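Local coordinates for putative NADPH-dependent oxidoreductase (PDB 3DB2), which probably catalyses an NAD(P)H-dependent oxidation or reduction, its substrate unknown, using a Rossmann-type nucleotide domain joined to a GFO/IDH/MocA-type domain, at residues A9-G14 with E68-T73; L252-D257 with E269-I274; I274-A279 with L290-V295. All blocks are in the same frame, centred on the assembly; numbering follows the deposited sequence.

Overall arrangement
Contact 1 comes first along the chain and pairs strands 6-11 and 69-72 in the parallel sheet of the Rossmann-type domain. Contacts 2 and 3 follow in series on the other side of the chain's centre, in the large mixed sheet of the second domain. Their centres are about 14 Å apart, they share Ile-274, and both use strand 271-278: contact 2 pairs it with strand 250-256, contact 3 with the outer strand 290-295. Contact 1 lies about 31 Å, centre to centre, from contact 2 and about 43 Å from contact 3. The split matches a two-domain oxidoreductase: contact 1 holds the probable nucleotide-binding turn, while contacts 2 and 3 both touch the second subunit.

Contact 1 of 3, residues A9-G14 with E68-T73; sequences AAIGLG and EMVIIT
Ile-11 reaches across to Val-70 on the face that Ala-9 and Ile-72 also share, the two side chains running at a slant to each other. The end of the isoleucine does the touching: its CD1 sits 3.6 Å from Val-70 CG1. CG1 of Ile-11 stands beside the backbone N (chi1 -66°) and chi2 is extended, which sends CD1 back along its own strand to the valine instead of to its direct neighbour Ile-72. Ala-10 and Ile-71 point to the other face, where both meet Tyr-24 of helix 15-24. Beneath the side chains the strands run parallel, Ile-71 N donating to Ala-9 O at 2.8 Å and Thr-73 N to Ile-11 O at 2.9 Å, the latter almost straight at 174°. These are central strands of a Rossmann fold, and the turn beyond Ile-11 carries a GxGxxA pattern with Gly-12 and Gly-14, consistent with a dinucleotide-binding loop. Gly-12, with a positive phi, begins this turn, and Gly-14 occupies the N-cap position of helix 15-24. Thr-73 OG1, held between its own N and carbonyl carbon (chi1 52°), donates to Gly-12 O at 2.6 Å, tying the glycine turn to the end of strand 69-72.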
ATOM      1  N   ALA C   9      37.427  -0.855 -15.511  1.00 16.94           N
ATOM      2  CA  ALA C   9      37.114  -0.184 -16.774  1.00 16.57           C
ATOM      3  C   ALA C   9      35.612   0.113 -16.808  1.00 18.60           C
ATOM      4  O   ALA C   9      34.849  -0.777 -16.434  1.00 20.33           O
ATOM      5  CB  ALA C   9      37.430  -0.964 -18.029  1.00 18.61           C
ATOM      6  N   ALA C  10      35.269   1.298 -17.278  1.00 17.84           N
ATOM      7  CA  ALA C  10      33.908   1.764 -17.431  1.00 20.99           C
ATOM      8  C   ALA C  10      33.458   1.450 -18.859  1.00 19.54           C
ATOM      9  O   ALA C  10      34.068   1.875 -19.821  1.00 15.98           O
ATOM     10  CB  ALA C  10      33.705   3.246 -17.120  1.00 18.88           C
ATOM     11  N   ILE C  11      32.398   0.675 -18.977  1.00 19.52           N
ATOM     12  CA  ILE C  11      31.769   0.390 -20.254  1.00 20.59           C
ATOM     13  C   ILE C  11      30.351   0.935 -20.304  1.00 24.62           C
ATOM     14  O   ILE C  11      29.478   0.536 -19.530  1.00 23.78           O
ATOM     15  CB  ILE C  11      31.836  -1.121 -20.537  1.00 22.99           C
ATOM     16  CG1 ILE C  11      33.283  -1.583 -20.735  1.00 24.58           C
ATOM     17  CG2 ILE C  11      30.976  -1.475 -21.726  1.00 17.33           C
ATOM     18  CD1 ILE C  11      33.496  -3.057 -20.511  1.00 27.25           C
ATOM     19  N   GLY C  12      30.130   1.878 -21.225  1.00 21.65           N
ATOM     20  CA  GLY C  12      28.808   2.499 -21.380  1.00 23.84           C
ATOM     21  C   GLY C  12      28.929   3.863 -20.711  1.00 26.12           C
ATOM     22  O   GLY C  12      28.930   4.015 -19.483  1.00 24.42           O
ATOM     23  N   LEU C  13      29.107   4.932 -21.488  1.00 24.59           N
ATOM     24  CA  LEU C  13      29.507   6.176 -20.799  1.00 21.90           C
ATOM     25  C   LEU C  13      28.420   7.234 -20.898  1.00 25.82           C
ATOM     26  O   LEU C  13      28.673   8.394 -21.234  1.00 27.62           O
ATOM     27  CB  LEU C  13      30.839   6.614 -21.376  1.00 20.82           C
ATOM     28  CG  LEU C  13      31.935   5.542 -21.377  1.00 19.01           C
ATOM     29  CD1 LEU C  13      33.188   6.087 -22.034  1.00 20.57           C
ATOM     30  CD2 LEU C  13      32.239   5.080 -19.964  1.00 21.47           C
ATOM     31  N   GLY C  14      27.191   6.834 -20.592  1.00 24.97           N
ATOM     32  CA  GLY C  14      26.059   7.700 -20.356  1.00 21.70           C
ATOM     33  C   GLY C  14      26.108   8.389 -19.008  1.00 22.80           C
ATOM     34  O   GLY C  14      27.044   8.403 -18.224  1.00 22.71           O
ATOM     35  N   GLU C  68      40.873  -5.490 -14.198  1.00 20.67           N
ATOM     36  CA  GLU C  68      40.470  -6.697 -13.489  1.00 22.42           C
ATOM     37  C   GLU C  68      38.939  -6.841 -13.461  1.00 19.34           C
ATOM     38  O   GLU C  68      38.437  -7.969 -13.410  1.00 22.28           O
ATOM     39  CB  GLU C  68      41.029  -6.724 -12.065  1.00 20.04           C
ATOM     40  CG  GLU C  68      42.523  -6.440 -11.983  1.00 27.73           C
ATOM     41  CD  GLU C  68      43.043  -6.534 -10.566  1.00 31.58           C
ATOM     42  OE1 GLU C  68      42.995  -7.656 -10.016  1.00 30.18           O
ATOM     43  OE2 GLU C  68      43.503  -5.506 -10.026  1.00 30.61           O
HETATM   44  N   MSE C  69      38.263  -5.706 -13.458  1.00 15.76           N
HETATM   45  CA  MSE C  69      36.810  -5.671 -13.316  1.00 11.30           C
HETATM   46  C   MSE C  69      36.249  -4.642 -14.307  1.00 17.81           C
HETATM   47  O   MSE C  69      36.822  -3.559 -14.486  1.00 19.53           O
HETATM   48  CB  MSE C  69      36.413  -5.151 -11.925  1.00 17.18           C
HETATM   49  CG  MSE C  69      34.897  -5.108 -11.706  1.00 23.46           C
HETATM   50 SE   MSE C  69      34.346  -3.853 -10.307  0.75 22.80          SE
HETATM   51  CE  MSE C  69      35.805  -4.080  -9.077  1.00 13.34           C
ATOM     52  N   VAL C  70      35.121  -4.966 -14.913  1.00 16.99           N
ATOM     53  CA  VAL C  70      34.398  -3.988 -15.725  1.00 18.53           C
ATOM     54  C   VAL C  70      33.139  -3.518 -14.987  1.00 18.95           C
ATOM     55  O   VAL C  70      32.493  -4.253 -14.252  1.00 18.47           O
ATOM     56  CB  VAL C  70      34.005  -4.533 -17.101  1.00 19.09           C
ATOM     57  CG1 VAL C  70      35.249  -4.862 -17.934  1.00 18.69           C
ATOM     58  CG2 VAL C  70      33.143  -5.785 -16.980  1.00 14.82           C
ATOM     59  N   ILE C  71      32.804  -2.257 -15.245  1.00 17.52           N
ATOM     60  CA  ILE C  71      31.634  -1.587 -14.658  1.00 14.89           C
ATOM     61  C   ILE C  71      30.705  -1.232 -15.807  1.00 19.42           C
ATOM     62  O   ILE C  71      30.939  -0.270 -16.553  1.00 18.57           O
ATOM     63  CB  ILE C  71      32.114  -0.395 -13.834  1.00 15.28           C
ATOM     64  CG1 ILE C  71      33.007  -0.846 -12.651  1.00 16.61           C
ATOM     65  CG2 ILE C  71      30.945   0.465 -13.355  1.00 20.17           C
ATOM     66  CD1 ILE C  71      33.710   0.268 -11.947  1.00 17.54           C
ATOM     67  N   ILE C  72      29.670  -2.037 -16.008  1.00 17.77           N
ATOM     68  CA  ILE C  72      28.810  -2.039 -17.172  1.00 16.88           C
ATOM     69  C   ILE C  72      27.544  -1.235 -16.925  1.00 19.27           C
ATOM     70  O   ILE C  72      26.685  -1.635 -16.135  1.00 18.23           O
ATOM     71  CB  ILE C  72      28.444  -3.483 -17.594  1.00 17.38           C
ATOM     72  CG1 ILE C  72      29.710  -4.286 -17.905  1.00 16.29           C
ATOM     73  CG2 ILE C  72      27.451  -3.556 -18.745  1.00 16.58           C
ATOM     74  CD1 ILE C  72      29.480  -5.770 -18.087  1.00 12.83           C
ATOM     75  N   THR C  73      27.441  -0.113 -17.604  1.00 19.66           N
ATOM     76  CA  THR C  73      26.309   0.803 -17.518  1.00 23.76           C
ATOM     77  C   THR C  73      25.757   1.068 -18.919  1.00 25.75           C
ATOM     78  O   THR C  73      25.564   2.218 -19.293  1.00 31.20           O
ATOM     79  CB  THR C  73      26.697   2.127 -16.847  1.00 18.79           C
ATOM     80  OG1 THR C  73      27.845   2.703 -17.463  1.00 22.83           O
ATOM     81  CG2 THR C  73      27.158   1.957 -15.389  1.00 23.24           C
TER

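Contact 2 of 3, residues L252-D257 with E269-I274; sequences LFYQLD and EHSTLI
The Tyr-254 ring leans obliquely over the strand beside it, with its CE1 3.6 Å from Ser-271 CB and its CD1 3.5 Å from Thr-272 O. Its CG lies anti to the backbone N (chi1 172°), which carries the ring obliquely across to Ser-271. At the ring's edge, in its plane, a water lies 2.6 Å from Tyr-254 OH and also donates to Ser-271 OG. Tyr-254 also packs on Ala-131 and Met-135 of helix 130-140. The Phe-253 ring belongs to the other face of the sheet, where its CD2 meets Ile-274 CG2 at 4.2 Å and it also packs on Val-240 of the second subunit. His-270 is stacked on Trp-260, and a water in the imidazole plane makes a weak bond to ND1 while donating to Asp-257 OD2.

On the tyrosine side, Leu-273 CD1 touches both Leu-252 CB and Tyr-254 CB, 4.0 Å from the latter, and Leu-256 CD1 rests on Ser-271 CB. The strands are antiparallel neighbours in the mixed sheet of the GFO/IDH/MocA-type domain. Phe-253 with Ile-274 and Gln-255 with Thr-272 are hydrogen-bonded pairs; just past them Asp-257 N donates to His-270 O at 2.9 Å and 173°.

The chemistry differs between the faces. Helix 130-140 covers Leu-252, Tyr-254 and Leu-273, and the phenol at the border of this apolar layer keeps a water partner. Across the sheet, a water donates to Phe-253 O at 2.8 Å and bonds Thr-272 OG1, so polar side chains and solvent mix with the apolar Phe-253–Ile-274 pair. Ser-271 OG, which accepts from its water, is also bonded to Asp-268 O, and Asp-257 OD1 bonds Ser-259 OG; both polar groups thus find local partners where the chain leaves and re-enters the sheet.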
ATOM      1  N   LEU C 252       7.449  -0.016  11.194  1.00 14.14           N
ATOM      2  CA  LEU C 252       8.434   0.927  10.687  1.00 13.27           C
ATOM      3  C   LEU C 252       7.879   1.667   9.464  1.00 12.27           C
ATOM      4  O   LEU C 252       7.273   1.010   8.598  1.00 15.43           O
ATOM      5  CB  LEU C 252       9.686   0.188  10.269  1.00 12.44           C
ATOM      6  CG  LEU C 252      10.339  -0.746  11.261  1.00 16.13           C
ATOM      7  CD1 LEU C 252      11.443  -1.544  10.594  1.00 19.57           C
ATOM      8  CD2 LEU C 252      10.855   0.062  12.447  1.00 21.31           C
ATOM      9  N   PHE C 253       8.143   2.947   9.427  1.00 14.77           N
ATOM     10  CA  PHE C 253       7.764   3.806   8.295  1.00 16.84           C
ATOM     11  C   PHE C 253       9.000   4.544   7.796  1.00 14.88           C
ATOM     12  O   PHE C 253       9.555   5.387   8.482  1.00 12.38           O
ATOM     13  CB  PHE C 253       6.707   4.836   8.681  1.00 17.46           C
ATOM     14  CG  PHE C 253       5.490   4.255   9.369  1.00 19.40           C
ATOM     15  CD1 PHE C 253       4.629   3.434   8.665  1.00 21.91           C
ATOM     16  CD2 PHE C 253       5.237   4.554  10.706  1.00 22.26           C
ATOM     17  CE1 PHE C 253       3.506   2.915   9.299  1.00 23.38           C
ATOM     18  CE2 PHE C 253       4.119   4.015  11.344  1.00 22.75           C
ATOM     19  CZ  PHE C 253       3.290   3.171  10.644  1.00 18.80           C
ATOM     20  N   TYR C 254       9.418   4.224   6.589  1.00 15.49           N
ATOM     21  CA  TYR C 254      10.581   4.797   5.927  1.00 12.43           C
ATOM     22  C   TYR C 254      10.132   5.603   4.699  1.00 19.17           C
ATOM     23  O   TYR C 254       9.269   5.132   3.949  1.00 13.05           O
ATOM     24  CB  TYR C 254      11.537   3.711   5.486  1.00 16.20           C
ATOM     25  CG  TYR C 254      12.715   4.070   4.624  1.00 16.14           C
ATOM     26  CD1 TYR C 254      13.802   4.757   5.151  1.00 17.77           C
ATOM     27  CD2 TYR C 254      12.771   3.716   3.274  1.00 18.25           C
ATOM     28  CE1 TYR C 254      14.880   5.086   4.357  1.00 18.00           C
ATOM     29  CE2 TYR C 254      13.874   4.046   2.489  1.00 19.15           C
ATOM     30  CZ  TYR C 254      14.928   4.733   3.035  1.00 18.79           C
ATOM     31  OH  TYR C 254      16.048   5.079   2.302  1.00 23.20           O
ATOM     32  N   GLN C 255      10.722   6.768   4.550  1.00 17.34           N
ATOM     33  CA  GLN C 255      10.579   7.677   3.437  1.00 14.58           C
ATOM     34  C   GLN C 255      11.948   8.125   2.933  1.00 14.29           C
ATOM     35  O   GLN C 255      12.783   8.489   3.753  1.00 14.04           O
ATOM     36  CB  GLN C 255       9.794   8.945   3.824  1.00 24.10           C
ATOM     37  CG  GLN C 255       8.295   8.802   3.903  1.00 35.83           C
ATOM     38  CD  GLN C 255       7.574   8.877   2.575  1.00 48.56           C
ATOM     39  OE1 GLN C 255       8.144   9.238   1.544  1.00 48.53           O
ATOM     40  NE2 GLN C 255       6.284   8.530   2.547  1.00 58.23           N
ATOM     41  N   LEU C 256      12.169   8.104   1.633  1.00 13.29           N
ATOM     42  CA  LEU C 256      13.412   8.655   1.076  1.00 15.78           C
ATOM     43  C   LEU C 256      13.139   9.719   0.030  1.00 13.57           C
ATOM     44  O   LEU C 256      12.201   9.544  -0.749  1.00 17.73           O
ATOM     45  CB  LEU C 256      14.222   7.514   0.484  1.00 17.07           C
ATOM     46  CG  LEU C 256      15.455   7.884  -0.349  1.00 18.82           C
ATOM     47  CD1 LEU C 256      16.552   8.350   0.609  1.00 22.02           C
ATOM     48  CD2 LEU C 256      15.822   6.692  -1.204  1.00 16.00           C
ATOM     49  N   ASP C 257      13.930  10.799   0.009  1.00 15.53           N
ATOM     50  CA  ASP C 257      13.899  11.786  -1.047  1.00 16.17           C
ATOM     51  C   ASP C 257      14.846  11.305  -2.149  1.00 16.57           C
ATOM     52  O   ASP C 257      16.057  11.518  -2.027  1.00 17.20           O
ATOM     53  CB  ASP C 257      14.385  13.156  -0.606  1.00 19.30           C
ATOM     54  CG  ASP C 257      14.320  14.192  -1.705  1.00 18.36           C
ATOM     55  OD1 ASP C 257      13.969  13.896  -2.860  1.00 23.95           O
ATOM     56  OD2 ASP C 257      14.592  15.365  -1.351  1.00 28.44           O
ATOM     57  N   GLU C 269      20.899  10.745   4.613  1.00 23.88           N
ATOM     58  CA  GLU C 269      20.553  11.911   5.414  1.00 19.92           C
ATOM     59  C   GLU C 269      19.256  12.539   4.918  1.00 18.93           C
ATOM     60  O   GLU C 269      18.644  13.302   5.666  1.00 23.37           O
ATOM     61  CB  GLU C 269      21.649  12.988   5.372  1.00 22.07           C
ATOM     62  CG  GLU C 269      22.958  12.518   5.976  1.00 25.05           C
ATOM     63  CD  GLU C 269      24.021  13.606   6.031  1.00 32.92           C
ATOM     64  OE1 GLU C 269      23.673  14.799   6.191  1.00 46.33           O
ATOM     65  OE2 GLU C 269      25.217  13.271   5.919  1.00 38.93           O
ATOM     66  N   HIS C 270      18.866  12.202   3.698  1.00 13.96           N
ATOM     67  CA  HIS C 270      17.612  12.690   3.134  1.00 21.61           C
ATOM     68  C   HIS C 270      16.534  11.606   3.171  1.00 19.24           C
ATOM     69  O   HIS C 270      15.754  11.397   2.242  1.00 22.14           O
ATOM     70  CB  HIS C 270      17.885  13.233   1.732  1.00 19.61           C
ATOM     71  CG  HIS C 270      18.909  14.337   1.892  1.00 25.82           C
ATOM     72  ND1 HIS C 270      18.549  15.661   1.897  1.00 31.89           N
ATOM     73  CD2 HIS C 270      20.247  14.315   2.077  1.00 26.35           C
ATOM     74  CE1 HIS C 270      19.624  16.419   2.066  1.00 30.91           C
ATOM     75  NE2 HIS C 270      20.675  15.629   2.167  1.00 28.23           N
ATOM     76  N   SER C 271      16.511  10.921   4.319  1.00 19.12           N
ATOM     77  CA  SER C 271      15.500   9.883   4.577  1.00 17.77           C
ATOM     78  C   SER C 271      15.095   9.964   6.043  1.00 20.18           C
ATOM     79  O   SER C 271      15.793  10.575   6.848  1.00 20.87           O
ATOM     80  CB  SER C 271      16.039   8.512   4.195  1.00 14.30           C
ATOM     81  OG  SER C 271      17.013   8.016   5.094  1.00 20.07           O
ATOM     82  N   THR C 272      13.981   9.344   6.403  1.00 16.47           N
ATOM     83  CA  THR C 272      13.498   9.322   7.764  1.00 19.80           C
ATOM     84  C   THR C 272      13.007   7.871   8.010  1.00 18.43           C
ATOM     85  O   THR C 272      12.376   7.333   7.093  1.00 17.38           O
ATOM     86  CB  THR C 272      12.279  10.167   8.127  1.00 23.65           C
ATOM     87  OG1 THR C 272      11.386  10.180   6.995  1.00 30.70           O
ATOM     88  CG2 THR C 272      12.643  11.597   8.476  1.00 35.95           C
ATOM     89  N   LEU C 273      13.318   7.382   9.184  1.00 16.93           N
ATOM     90  CA  LEU C 273      12.780   6.076   9.593  1.00 12.89           C
ATOM     91  C   LEU C 273      12.072   6.292  10.934  1.00 20.26           C
ATOM     92  O   LEU C 273      12.705   6.842  11.825  1.00 18.31           O
ATOM     93  CB  LEU C 273      13.857   5.021   9.684  1.00 15.42           C
ATOM     94  CG  LEU C 273      13.467   3.627  10.204  1.00 18.77           C
ATOM     95  CD1 LEU C 273      12.431   2.951   9.330  1.00 20.29           C
ATOM     96  CD2 LEU C 273      14.690   2.741  10.372  1.00 19.22           C
ATOM     97  N   ILE C 274      10.821   5.860  11.008  1.00 17.37           N
ATOM     98  CA  ILE C 274      10.074   6.092  12.265  1.00 16.23           C
ATOM     99  C   ILE C 274       9.583   4.741  12.720  1.00 16.67           C
ATOM    100  O   ILE C 274       9.167   3.935  11.902  1.00 17.63           O
ATOM    101  CB  ILE C 274       8.981   7.130  12.024  1.00 16.66           C
ATOM    102  CG1 ILE C 274       9.524   8.581  11.981  1.00 19.10           C
ATOM    103  CG2 ILE C 274       7.855   6.949  13.029  1.00 20.19           C
ATOM    104  CD1 ILE C 274       9.512   9.222  13.361  1.00 34.08           C
TER
HETATM  105  O   HOH W   1       9.333   8.083   7.882  1.00 24.54           O
HETATM  106  O   HOH W   2      18.177   6.097   3.359  1.00 23.96           O
HETATM  107  O   HOH W   3      15.312  16.061   1.115  1.00 34.68           O

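Contact 3 of 3, residues I274-A279 with L290-V295; sequences IKREFA and LRDVKV
Arg-276 and Asp-292 lie side by side, pointing the same way, and meet in a two-pronged salt bridge. The guanidinium comes side-on: Arg-276 NE donates to Asp-292 OD1 at 2.9 Å and Arg-276 NH2 to Asp-292 OD2 at 3.1 Å, each oxygen using its syn lone pair. The two planes are only 5° apart. A bend at chi3 (-69°) of Arg-276 turns the guanidinium into line with the carboxylate. On the same face Ile-274 CG2 packs against Asp-292 CB, while Ile-274 CD1 reaches Lys-294 CA at 3.7 Å. The opposite face carries a salt bridge between Glu-277 and Arg-291, though the place of Glu-277 OE2 is doubtful, and Lys-275 NZ adds a weak, long bond to Glu-277 OE1. Lys-275 NZ has its main partner in a salt bridge to Glu-143.

Behind these side chains stands the antiparallel hairpin of strands 271-278 and 290-295, the latter at the sheet's edge within the chain. Lys-275 N donates to Val-293 O at 2.8 Å, and Val-293 N returns the bond to Lys-275 O. Arg-276 NH1 bonds Gly-239 O of the second subunit. One guanidinium thus probably has its charge balanced by Asp-292 while it links the hairpin to the dimer partner.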
ATOM      1  N   ILE C 274      10.821   5.860  11.008  1.00 17.37           N
ATOM      2  CA  ILE C 274      10.074   6.092  12.265  1.00 16.23           C
ATOM      3  C   ILE C 274       9.583   4.741  12.720  1.00 16.67           C
ATOM      4  O   ILE C 274       9.167   3.935  11.902  1.00 17.63           O
ATOM      5  CB  ILE C 274       8.981   7.130  12.024  1.00 16.66           C
ATOM      6  CG1 ILE C 274       9.524   8.581  11.981  1.00 19.10           C
ATOM      7  CG2 ILE C 274       7.855   6.949  13.029  1.00 20.19           C
ATOM      8  CD1 ILE C 274       9.512   9.222  13.361  1.00 34.08           C
ATOM      9  N   LYS C 275       9.676   4.464  14.014  1.00 17.38           N
ATOM     10  CA  LYS C 275       9.174   3.289  14.674  1.00 16.74           C
ATOM     11  C   LYS C 275       7.897   3.639  15.459  1.00 16.99           C
ATOM     12  O   LYS C 275       7.902   4.561  16.275  1.00 20.30           O
ATOM     13  CB  LYS C 275      10.182   2.718  15.666  1.00 17.57           C
ATOM     14  CG  LYS C 275       9.915   1.352  16.243  1.00 18.94           C
ATOM     15  CD  LYS C 275      10.823   1.095  17.460  1.00 26.20           C
ATOM     16  CE  LYS C 275      11.107  -0.388  17.650  1.00 37.45           C
ATOM     17  NZ  LYS C 275      11.804  -0.642  18.942  1.00 39.99           N
ATOM     18  N   ARG C 276       6.846   2.892  15.195  1.00 16.40           N
ATOM     19  CA  ARG C 276       5.589   3.046  15.926  1.00 18.39           C
ATOM     20  C   ARG C 276       5.456   1.861  16.877  1.00 19.31           C
ATOM     21  O   ARG C 276       5.399   0.724  16.391  1.00 16.85           O
ATOM     22  CB  ARG C 276       4.392   3.139  14.988  1.00 20.74           C
ATOM     23  CG  ARG C 276       3.068   3.150  15.785  1.00 25.94           C
ATOM     24  CD  ARG C 276       1.892   3.396  14.829  1.00 21.45           C
ATOM     25  NE  ARG C 276       2.024   4.783  14.365  1.00 23.11           N
ATOM     26  CZ  ARG C 276       1.132   5.348  13.553  1.00 27.11           C
ATOM     27  NH1 ARG C 276       0.092   4.623  13.157  1.00 29.15           N
ATOM     28  NH2 ARG C 276       1.313   6.607  13.177  1.00 26.89           N
ATOM     29  N   GLU C 277       5.433   2.107  18.191  1.00 18.23           N
ATOM     30  CA  GLU C 277       5.464   0.973  19.115  1.00 18.63           C
ATOM     31  C   GLU C 277       4.540   1.236  20.288  1.00 22.34           C
ATOM     32  O   GLU C 277       4.158   2.391  20.457  1.00 28.67           O
ATOM     33  CB  GLU C 277       6.890   0.750  19.640  1.00 21.71           C
ATOM     34  CG  GLU C 277       7.358   1.979  20.394  1.00 25.69           C
ATOM     35  CD  GLU C 277       8.736   1.897  20.987  1.00 31.77           C
ATOM     36  OE1 GLU C 277       9.339   0.818  20.888  1.00 34.61           O
ATOM     37  OE2 GLU C 277       9.180   2.934  21.523  1.00 43.56           O
ATOM     38  N   PHE C 278       4.211   0.206  21.053  1.00 26.03           N
ATOM     39  CA  PHE C 278       3.407   0.399  22.254  1.00 30.84           C
ATOM     40  C   PHE C 278       4.304   1.075  23.288  1.00 30.28           C
ATOM     41  O   PHE C 278       5.448   0.646  23.410  1.00 30.84           O
ATOM     42  CB  PHE C 278       2.841  -0.905  22.801  1.00 28.45           C
ATOM     43  CG  PHE C 278       2.049  -1.707  21.787  1.00 31.62           C
ATOM     44  CD1 PHE C 278       0.756  -1.307  21.472  1.00 36.40           C
ATOM     45  CD2 PHE C 278       2.604  -2.809  21.170  1.00 34.18           C
ATOM     46  CE1 PHE C 278       0.027  -2.027  20.545  1.00 36.88           C
ATOM     47  CE2 PHE C 278       1.873  -3.543  20.252  1.00 37.18           C
ATOM     48  CZ  PHE C 278       0.584  -3.135  19.942  1.00 36.84           C
ATOM     49  N   ALA C 279       3.747   2.074  23.941  1.00 35.46           N
ATOM     50  CA  ALA C 279       4.382   2.814  25.028  1.00 39.47           C
ATOM     51  C   ALA C 279       3.642   2.492  26.331  1.00 41.54           C
ATOM     52  O   ALA C 279       2.786   1.597  26.356  1.00 50.15           O
ATOM     53  CB  ALA C 279       4.404   4.307  24.748  1.00 40.96           C
ATOM     54  N   LEU C 290       0.306   4.216  21.975  1.00 29.99           N
ATOM     55  CA  LEU C 290       1.363   4.116  20.970  1.00 26.82           C
ATOM     56  C   LEU C 290       2.223   5.374  20.897  1.00 26.97           C
ATOM     57  O   LEU C 290       1.754   6.510  21.055  1.00 28.38           O
ATOM     58  CB  LEU C 290       0.710   3.834  19.619  1.00 27.58           C
ATOM     59  CG  LEU C 290       0.003   2.498  19.425  1.00 30.42           C
ATOM     60  CD1 LEU C 290      -0.759   2.492  18.103  1.00 33.04           C
ATOM     61  CD2 LEU C 290       0.999   1.355  19.482  1.00 24.81           C
ATOM     62  N   ARG C 291       3.519   5.196  20.638  1.00 25.36           N
ATOM     63  CA  ARG C 291       4.402   6.324  20.371  1.00 27.81           C
ATOM     64  C   ARG C 291       5.177   6.097  19.062  1.00 22.36           C
ATOM     65  O   ARG C 291       5.502   4.946  18.783  1.00 21.28           O
ATOM     66  CB  ARG C 291       5.378   6.555  21.511  1.00 31.06           C
ATOM     67  CG  ARG C 291       6.422   5.482  21.724  1.00 33.73           C
ATOM     68  CD  ARG C 291       7.550   5.982  22.622  1.00 40.27           C
ATOM     69  NE  ARG C 291       8.550   4.956  22.876  1.00 44.05           N
ATOM     70  CZ  ARG C 291       8.781   4.245  23.964  1.00 49.38           C
ATOM     71  NH1 ARG C 291       8.066   4.387  25.071  1.00 46.45           N
ATOM     72  NH2 ARG C 291       9.767   3.343  23.973  1.00 48.60           N
ATOM     73  N   ASP C 292       5.412   7.198  18.377  1.00 24.47           N
ATOM     74  CA  ASP C 292       6.226   7.258  17.161  1.00 20.60           C
ATOM     75  C   ASP C 292       7.602   7.838  17.484  1.00 21.10           C
ATOM     76  O   ASP C 292       7.716   8.984  17.919  1.00 29.59           O
ATOM     77  CB  ASP C 292       5.578   8.082  16.053  1.00 23.56           C
ATOM     78  CG  ASP C 292       4.394   7.405  15.395  1.00 24.05           C
ATOM     79  OD1 ASP C 292       4.179   6.200  15.641  1.00 29.75           O
ATOM     80  OD2 ASP C 292       3.664   8.065  14.622  1.00 27.73           O
ATOM     81  N   VAL C 293       8.645   7.050  17.275  1.00 22.81           N
ATOM     82  CA  VAL C 293      10.006   7.384  17.613  1.00 19.78           C
ATOM     83  C   VAL C 293      10.932   7.420  16.385  1.00 22.77           C
ATOM     84  O   VAL C 293      10.944   6.477  15.580  1.00 18.49           O
ATOM     85  CB  VAL C 293      10.643   6.364  18.580  1.00 25.28           C
ATOM     86  CG1 VAL C 293      12.005   6.918  18.992  1.00 29.85           C
ATOM     87  CG2 VAL C 293       9.776   6.112  19.795  1.00 30.01           C
ATOM     88  N   LYS C 294      11.696   8.498  16.277  1.00 20.32           N
ATOM     89  CA  LYS C 294      12.664   8.597  15.186  1.00 26.68           C
ATOM     90  C   LYS C 294      13.806   7.619  15.397  1.00 24.16           C
ATOM     91  O   LYS C 294      14.325   7.452  16.505  1.00 23.20           O
ATOM     92  CB  LYS C 294      13.244  10.007  15.017  1.00 24.57           C
ATOM     93  CG  LYS C 294      13.639  10.192  13.549  1.00 32.49           C
ATOM     94  CD  LYS C 294      13.855  11.639  13.138  1.00 45.72           C
ATOM     95  CE  LYS C 294      14.656  11.711  11.831  1.00 39.28           C
ATOM     96  NZ  LYS C 294      15.982  12.340  12.045  1.00 44.61           N
ATOM     97  N   VAL C 295      14.199   6.943  14.313  1.00 24.70           N
ATOM     98  CA  VAL C 295      15.261   5.950  14.323  1.00 17.41           C
ATOM     99  C   VAL C 295      16.422   6.535  13.522  1.00 26.32           C
ATOM    100  O   VAL C 295      16.248   6.797  12.326  1.00 26.73           O
ATOM    101  CB  VAL C 295      14.872   4.586  13.741  1.00 19.57           C
ATOM    102  CG1 VAL C 295      16.017   3.595  13.819  1.00 21.33           C
ATOM    103  CG2 VAL C 295      13.660   4.019  14.468  1.00 19.48           C
TER